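Local atomic coordinates of Mypaa.01249.c (Mycobacterium paratuberculosis, PDB entry 3RD5), a protein that is of uncharacterised function but is probably an oxidoreductase of the short-chain dehydrogenase/reductase family. Residues Thr176-Gln180 with Arg191-Ala195; Asp246-Gly250 with Gln260-Arg264. All blocks are in the same frame, centred on the assembly; numbering follows the deposited sequence.

How the contacts relate
Contact 1 comes first along the chain. Helix 161-185 runs down one side of the sheet, the chain turns back through residues 186-190, and strand 191-195 enters the sheet against the helix it has just left. Contact 2 follows in series, after helix 226-240. It closes the hairpin of strands 248-251 and 259-261, with 259-261 as the outermost strand at that edge. The two contacts neither nest nor cross. They share the sheet, where strands 191-195 and 248-251 are neighbours: A192 O lies 2.8 Å from D246 N, a probable hydrogen bond. D246 also reaches helix 161-185, where its OD2 is hydrogen-bonded to S177 OG.

Contact 1: Thr176-Gln180 with Arg191-Ala195; sequences TSELQ and RALAA
Q180 reaches from the helix to the backbone of strand 191-195. Its OE1 accepts a hydrogen bond from A192 N at 2.9 Å, with a nearly straight N-H...O angle of 171°. OE1 also lies against R191, 3.3 Å from its CA. Next to this bond is apolar packing. A192 points its CB into the helix and meets L179 CD2 at 3.7 Å. The same CB touches the main-chain O of T176 at 3.7 Å.

T176 packs with its methyl branch. CG2 lies anti to the backbone N and rests on the strand backbone, 3.6 Å from A192 O. A water joins the hydroxyl to the strand. It donates to T176 OG1 and to L193 O, both at 2.9 Å.

The helix and strand run antiparallel, with short-segment axes 167° apart and 7.5 Å at closest approach. This is the second half of a beta-alpha-beta crossover of the Rossmann-type fold, from strand 133-137 through helix 161-185 to strand 191-195. Small A192 and A194 face the helix, while L193 points away from it.

Further out, T176 OG1 is also hydrogen-bonded to N172 O, one turn earlier. The Q180 chain bends at chi2 (63°), and its NE2 is held by T184 OG1. With bonds to both OE1 and NE2, the amide's rotation is set and OE1 stays turned to the strand. Beyond L179, W278 of helix 271-285 continues the packing.

Contact 2: Asp246-Gly250 with Gln260-Arg264; sequences DSFVG and QPVGR
R264 holds D246 through NH1 and NH2. NH1 forms a salt bridge to D246 OD1 at 2.9 Å, meeting it on the syn side but out of the carboxylate plane. NH2 bonds to the main-chain D246 O at 2.8 Å. Both acceptors lie close to the guanidinium plane, while the carboxylate is turned 86° to it. The R264 chain bends at chi3 (81°) to bring its end round to D246.

F248 is the buried, tightly packed part. V262 CG2 makes an off-centre CH-pi contact, 4.3 Å from the ring centroid, and G263 O lies at the ring edge. H196 also meets the ring, and L173 of helix 161-185 touches the side chain.

The backbones form the antiparallel hairpin at the edge of the sheet. G250 and Q260 are a hydrogen-bonded pair, bonded in both directions. V249 and P261 are a non-hydrogen-bonded pair. V262 N also bonds to F248 O at 2.8 Å.

The outer parts are looser: P261 and G263 are exposed, although G263 O still meets the ring. A water near P261 links F248 N to V262 O. On the other face from P261, the partly exposed Q260 turns NE2 back to P261 O at 3.2 Å.

Contact 1: Thr176-Gln180 with Arg191-Ala195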
ATOM      1  N   THR A 176       4.988   7.764   0.959  1.00 11.47           N
ATOM      2  CA  THR A 176       3.990   8.357   1.847  1.00 12.14           C
ATOM      3  C   THR A 176       4.384   9.762   2.319  1.00 12.96           C
ATOM      4  O   THR A 176       3.563  10.696   2.262  1.00 12.91           O
ATOM      5  CB  THR A 176       3.770   7.450   3.034  1.00 11.81           C
ATOM      6  OG1 THR A 176       3.268   6.167   2.608  1.00 12.49           O
ATOM      7  CG2 THR A 176       2.767   8.060   4.085  1.00 14.39           C
ATOM      8  N   SER A 177       5.632   9.945   2.726  1.00 12.71           N
ATOM      9  CA  SER A 177       6.110  11.263   3.189  0.50 12.93           C
ATOM     10  C   SER A 177       6.068  12.303   2.085  1.00 13.40           C
ATOM     11  O   SER A 177       5.607  13.424   2.290  1.00 13.98           O
ATOM     12  CB  SER A 177       7.532  11.149   3.719  0.50 13.91           C
ATOM     13  OG  SER A 177       7.578  10.351   4.887  0.50 13.67           O
ATOM     14  N   GLU A 178       6.570  11.942   0.897  1.00 13.20           N
ATOM     15  CA  GLU A 178       6.612  12.903  -0.200  1.00 13.72           C
ATOM     16  C   GLU A 178       5.214  13.179  -0.736  1.00 13.50           C
ATOM     17  O   GLU A 178       4.899  14.315  -1.063  1.00 14.70           O
ATOM     18  CB  GLU A 178       7.576  12.467  -1.290  1.00 15.01           C
ATOM     19  CG  GLU A 178       7.655  13.359  -2.516  1.00 14.79           C
ATOM     20  CD  GLU A 178       8.246  14.720  -2.323  1.00 16.47           C
ATOM     21  OE1 GLU A 178       8.719  15.040  -1.223  1.00 19.94           O
ATOM     22  OE2 GLU A 178       8.242  15.465  -3.350  1.00 20.58           O
ATOM     23  N   LEU A 179       4.367  12.166  -0.789  1.00 13.01           N
ATOM     24  CA  LEU A 179       2.965  12.369  -1.218  1.00 13.10           C
ATOM     25  C   LEU A 179       2.309  13.364  -0.249  1.00 13.79           C
ATOM     26  O   LEU A 179       1.645  14.321  -0.675  1.00 14.10           O
ATOM     27  CB  LEU A 179       2.184  11.047  -1.235  1.00 13.69           C
ATOM     28  CG  LEU A 179       0.708  11.164  -1.592  1.00 13.03           C
ATOM     29  CD1 LEU A 179       0.448  11.901  -2.922  1.00 14.33           C
ATOM     30  CD2 LEU A 179       0.080   9.778  -1.645  1.00 14.18           C
ATOM     31  N   GLN A 180       2.483  13.184   1.066  1.00 13.41           N
ATOM     32  CA  GLN A 180       1.879  14.119   1.991  1.00 14.12           C
ATOM     33  C   GLN A 180       2.424  15.527   1.800  1.00 14.64           C
ATOM     34  O   GLN A 180       1.662  16.501   1.839  1.00 14.96           O
ATOM     35  CB  GLN A 180       2.047  13.653   3.439  1.00 14.61           C
ATOM     36  CG  GLN A 180       1.316  14.592   4.419  1.00 14.59           C
ATOM     37  CD  GLN A 180      -0.165  14.608   4.181  1.00 15.98           C
ATOM     38  OE1 GLN A 180      -0.828  13.597   4.318  1.00 16.32           O
ATOM     39  NE2 GLN A 180      -0.715  15.781   3.854  1.00 19.18           N
ATOM     40  N   ARG A 191      -5.088  13.004   2.849  1.00 14.65           N
ATOM     41  CA  ARG A 191      -3.939  12.567   3.682  1.00 14.71           C
ATOM     42  C   ARG A 191      -3.327  11.310   3.088  1.00 14.53           C
ATOM     43  O   ARG A 191      -4.023  10.450   2.534  1.00 15.11           O
ATOM     44  CB  ARG A 191      -4.342  12.287   5.127  1.00 16.33           C
ATOM     45  CG  ARG A 191      -4.549  13.514   5.898  1.00 19.25           C
ATOM     46  CD  ARG A 191      -5.202  13.210   7.242  1.00 21.00           C
ATOM     47  NE  ARG A 191      -6.649  13.054   7.079  1.00 19.07           N
ATOM     48  CZ  ARG A 191      -7.500  12.968   8.086  1.00 21.29           C
ATOM     49  NH1 ARG A 191      -7.054  12.843   9.329  1.00 21.51           N
ATOM     50  NH2 ARG A 191      -8.805  12.984   7.831  1.00 24.12           N
ATOM     51  N   ALA A 192      -2.017  11.191   3.249  1.00 12.87           N
ATOM     52  CA  ALA A 192      -1.256   9.972   2.964  1.00 12.48           C
ATOM     53  C   ALA A 192      -0.743   9.393   4.258  1.00 12.68           C
ATOM     54  O   ALA A 192      -0.054  10.065   5.019  1.00 13.50           O
ATOM     55  CB  ALA A 192      -0.068  10.301   2.003  1.00 14.00           C
ATOM     56  N   LEU A 193      -1.078   8.127   4.510  1.00 12.58           N
ATOM     57  CA  LEU A 193      -0.741   7.420   5.751  1.00 12.47           C
ATOM     58  C   LEU A 193      -0.122   6.103   5.405  1.00 12.24           C
ATOM     59  O   LEU A 193      -0.239   5.602   4.284  1.00 12.40           O
ATOM     60  CB  LEU A 193      -2.025   7.172   6.586  1.00 13.10           C
ATOM     61  CG  LEU A 193      -2.916   8.385   6.831  1.00 14.77           C
ATOM     62  CD1 LEU A 193      -4.248   7.992   7.519  1.00 18.08           C
ATOM     63  CD2 LEU A 193      -2.187   9.403   7.684  1.00 16.53           C
ATOM     64  N   ALA A 194       0.547   5.490   6.369  1.00 12.04           N
ATOM     65  CA  ALA A 194       1.107   4.158   6.189  1.00 12.44           C
ATOM     66  C   ALA A 194       0.788   3.284   7.388  1.00 11.45           C
ATOM     67  O   ALA A 194       0.463   3.773   8.466  1.00 12.41           O
ATOM     68  CB  ALA A 194       2.659   4.241   5.953  1.00 13.00           C
ATOM     69  N   ALA A 195       0.866   1.967   7.179  1.00 11.20           N
ATOM     70  CA  ALA A 195       0.661   0.956   8.218  1.00 11.95           C
ATOM     71  C   ALA A 195       1.574  -0.202   7.938  1.00 11.17           C
ATOM     72  O   ALA A 195       2.033  -0.396   6.807  1.00 11.56           O
ATOM     73  CB  ALA A 195      -0.828   0.471   8.222  1.00 12.02           C
TER
HETATM   74  O   HOH W   1       0.591   6.369   1.608  1.00 13.26           O

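Contact 2: Asp246-Gly250 with Gln260-Arg264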
ATOM      1  N   ASP A 246       1.003  11.718   7.038  1.00 15.01           N
ATOM      2  CA  ASP A 246       2.292  11.025   7.222  1.00 14.88           C
ATOM      3  C   ASP A 246       2.437  10.305   8.547  1.00 15.72           C
ATOM      4  O   ASP A 246       3.554  10.072   9.009  1.00 19.37           O
ATOM      5  CB  ASP A 246       3.515  11.953   6.945  1.00 16.07           C
ATOM      6  CG  ASP A 246       4.808  11.182   6.684  1.00 17.86           C
ATOM      7  OD1 ASP A 246       4.777  10.040   6.329  1.00 20.13           O
ATOM      8  OD2 ASP A 246       5.873  11.817   6.907  1.00 25.50           O
ATOM      9  N   SER A 247       1.337   9.867   9.140  1.00 15.63           N
ATOM     10  CA  SER A 247       1.410   8.954  10.267  1.00 14.99           C
ATOM     11  C   SER A 247       1.696   7.554   9.763  1.00 14.79           C
ATOM     12  O   SER A 247       1.229   7.183   8.685  1.00 15.32           O
ATOM     13  CB  SER A 247       0.099   8.908  11.028  1.00 15.40           C
ATOM     14  OG  SER A 247      -0.214  10.133  11.655  1.00 17.30           O
ATOM     15  N   PHE A 248       2.419   6.773  10.542  1.00 14.04           N
ATOM     16  CA  PHE A 248       2.723   5.366  10.280  1.00 13.41           C
ATOM     17  C   PHE A 248       2.200   4.567  11.489  1.00 14.09           C
ATOM     18  O   PHE A 248       2.589   4.908  12.623  1.00 15.52           O
ATOM     19  CB  PHE A 248       4.245   5.212  10.210  1.00 13.52           C
ATOM     20  CG  PHE A 248       4.766   3.844   9.826  1.00 12.83           C
ATOM     21  CD1 PHE A 248       4.057   2.958   9.046  1.00 12.91           C
ATOM     22  CD2 PHE A 248       6.044   3.475  10.242  1.00 12.53           C
ATOM     23  CE1 PHE A 248       4.612   1.724   8.613  1.00 12.79           C
ATOM     24  CE2 PHE A 248       6.602   2.270   9.816  1.00 13.79           C
ATOM     25  CZ  PHE A 248       5.895   1.394   9.023  1.00 12.48           C
ATOM     26  N   VAL A 249       1.307   3.599  11.247  1.00 13.84           N
ATOM     27  CA  VAL A 249       0.570   2.862  12.278  1.00 14.00           C
ATOM     28  C   VAL A 249       1.077   1.423  12.300  1.00 13.13           C
ATOM     29  O   VAL A 249       1.261   0.775  11.261  1.00 13.65           O
ATOM     30  CB  VAL A 249      -0.973   2.841  11.920  1.00 14.82           C
ATOM     31  CG1 VAL A 249      -1.786   1.874  12.847  1.00 19.85           C
ATOM     32  CG2 VAL A 249      -1.500   4.328  12.027  1.00 19.43           C
ATOM     33  N   GLY A 250       1.244   0.865  13.499  1.00 13.01           N
ATOM     34  CA  GLY A 250       1.579  -0.539  13.632  1.00 12.82           C
ATOM     35  C   GLY A 250       1.615  -0.958  15.086  1.00 13.23           C
ATOM     36  O   GLY A 250       1.231  -0.212  15.961  1.00 13.61           O
ATOM     37  N   GLN A 260      -0.897   1.604  17.323  1.00 14.87           N
ATOM     38  CA  GLN A 260      -0.653   3.017  17.610  1.00 15.18           C
ATOM     39  C   GLN A 260       0.242   3.610  16.523  1.00 15.37           C
ATOM     40  O   GLN A 260       0.855   2.886  15.737  1.00 14.76           O
ATOM     41  CB  GLN A 260       0.008   3.193  18.991  1.00 16.97           C
ATOM     42  CG  GLN A 260       1.328   2.404  19.113  1.00 17.89           C
ATOM     43  CD  GLN A 260       2.148   2.706  20.316  1.00 25.82           C
ATOM     44  OE1 GLN A 260       1.734   2.419  21.375  1.00 25.50           O
ATOM     45  NE2 GLN A 260       3.348   3.250  20.120  1.00 28.72           N
ATOM     46  N   PRO A 261       0.363   4.934  16.463  1.00 15.48           N
ATOM     47  CA  PRO A 261       1.441   5.519  15.672  1.00 14.71           C
ATOM     48  C   PRO A 261       2.805   5.037  16.165  1.00 14.42           C
ATOM     49  O   PRO A 261       3.048   4.967  17.378  1.00 16.78           O
ATOM     50  CB  PRO A 261       1.256   7.028  15.929  1.00 16.83           C
ATOM     51  CG  PRO A 261      -0.214   7.156  16.222  1.00 17.48           C
ATOM     52  CD  PRO A 261      -0.428   5.983  17.134  1.00 17.05           C
ATOM     53  N   VAL A 262       3.676   4.719  15.206  1.00 14.98           N
ATOM     54  CA  VAL A 262       4.992   4.159  15.495  1.00 14.49           C
ATOM     55  C   VAL A 262       6.074   4.931  14.725  1.00 15.15           C
ATOM     56  O   VAL A 262       5.763   5.762  13.880  1.00 16.25           O
ATOM     57  CB  VAL A 262       5.063   2.671  15.160  1.00 14.04           C
ATOM     58  CG1 VAL A 262       4.128   1.873  16.084  1.00 16.36           C
ATOM     59  CG2 VAL A 262       4.761   2.408  13.678  1.00 14.80           C
ATOM     60  N   GLY A 263       7.314   4.665  15.079  1.00 16.08           N
ATOM     61  CA  GLY A 263       8.465   5.278  14.429  1.00 15.59           C
ATOM     62  C   GLY A 263       8.909   4.541  13.184  1.00 14.89           C
ATOM     63  O   GLY A 263       8.318   3.546  12.749  1.00 15.78           O
ATOM     64  N   ARG A 264       9.933   5.106  12.561  1.00 14.86           N
ATOM     65  CA  ARG A 264      10.489   4.569  11.321  1.00 13.81           C
ATOM     66  C   ARG A 264      12.004   4.886  11.267  1.00 13.99           C
ATOM     67  O   ARG A 264      12.530   5.651  12.084  1.00 15.54           O
ATOM     68  CB  ARG A 264       9.770   5.141  10.090  1.00 13.92           C
ATOM     69  CG  ARG A 264      10.024   6.618   9.854  1.00 14.05           C
ATOM     70  CD  ARG A 264       9.067   7.179   8.808  1.00 16.52           C
ATOM     71  NE  ARG A 264       7.790   7.463   9.445  1.00 16.76           N
ATOM     72  CZ  ARG A 264       6.750   8.058   8.838  1.00 18.76           C
ATOM     73  NH1 ARG A 264       6.790   8.355   7.559  1.00 18.91           N
ATOM     74  NH2 ARG A 264       5.700   8.367   9.588  1.00 20.54           N
TER
HETATM   75  O   HOH W   2       3.782   7.817  12.962  1.00 20.18           O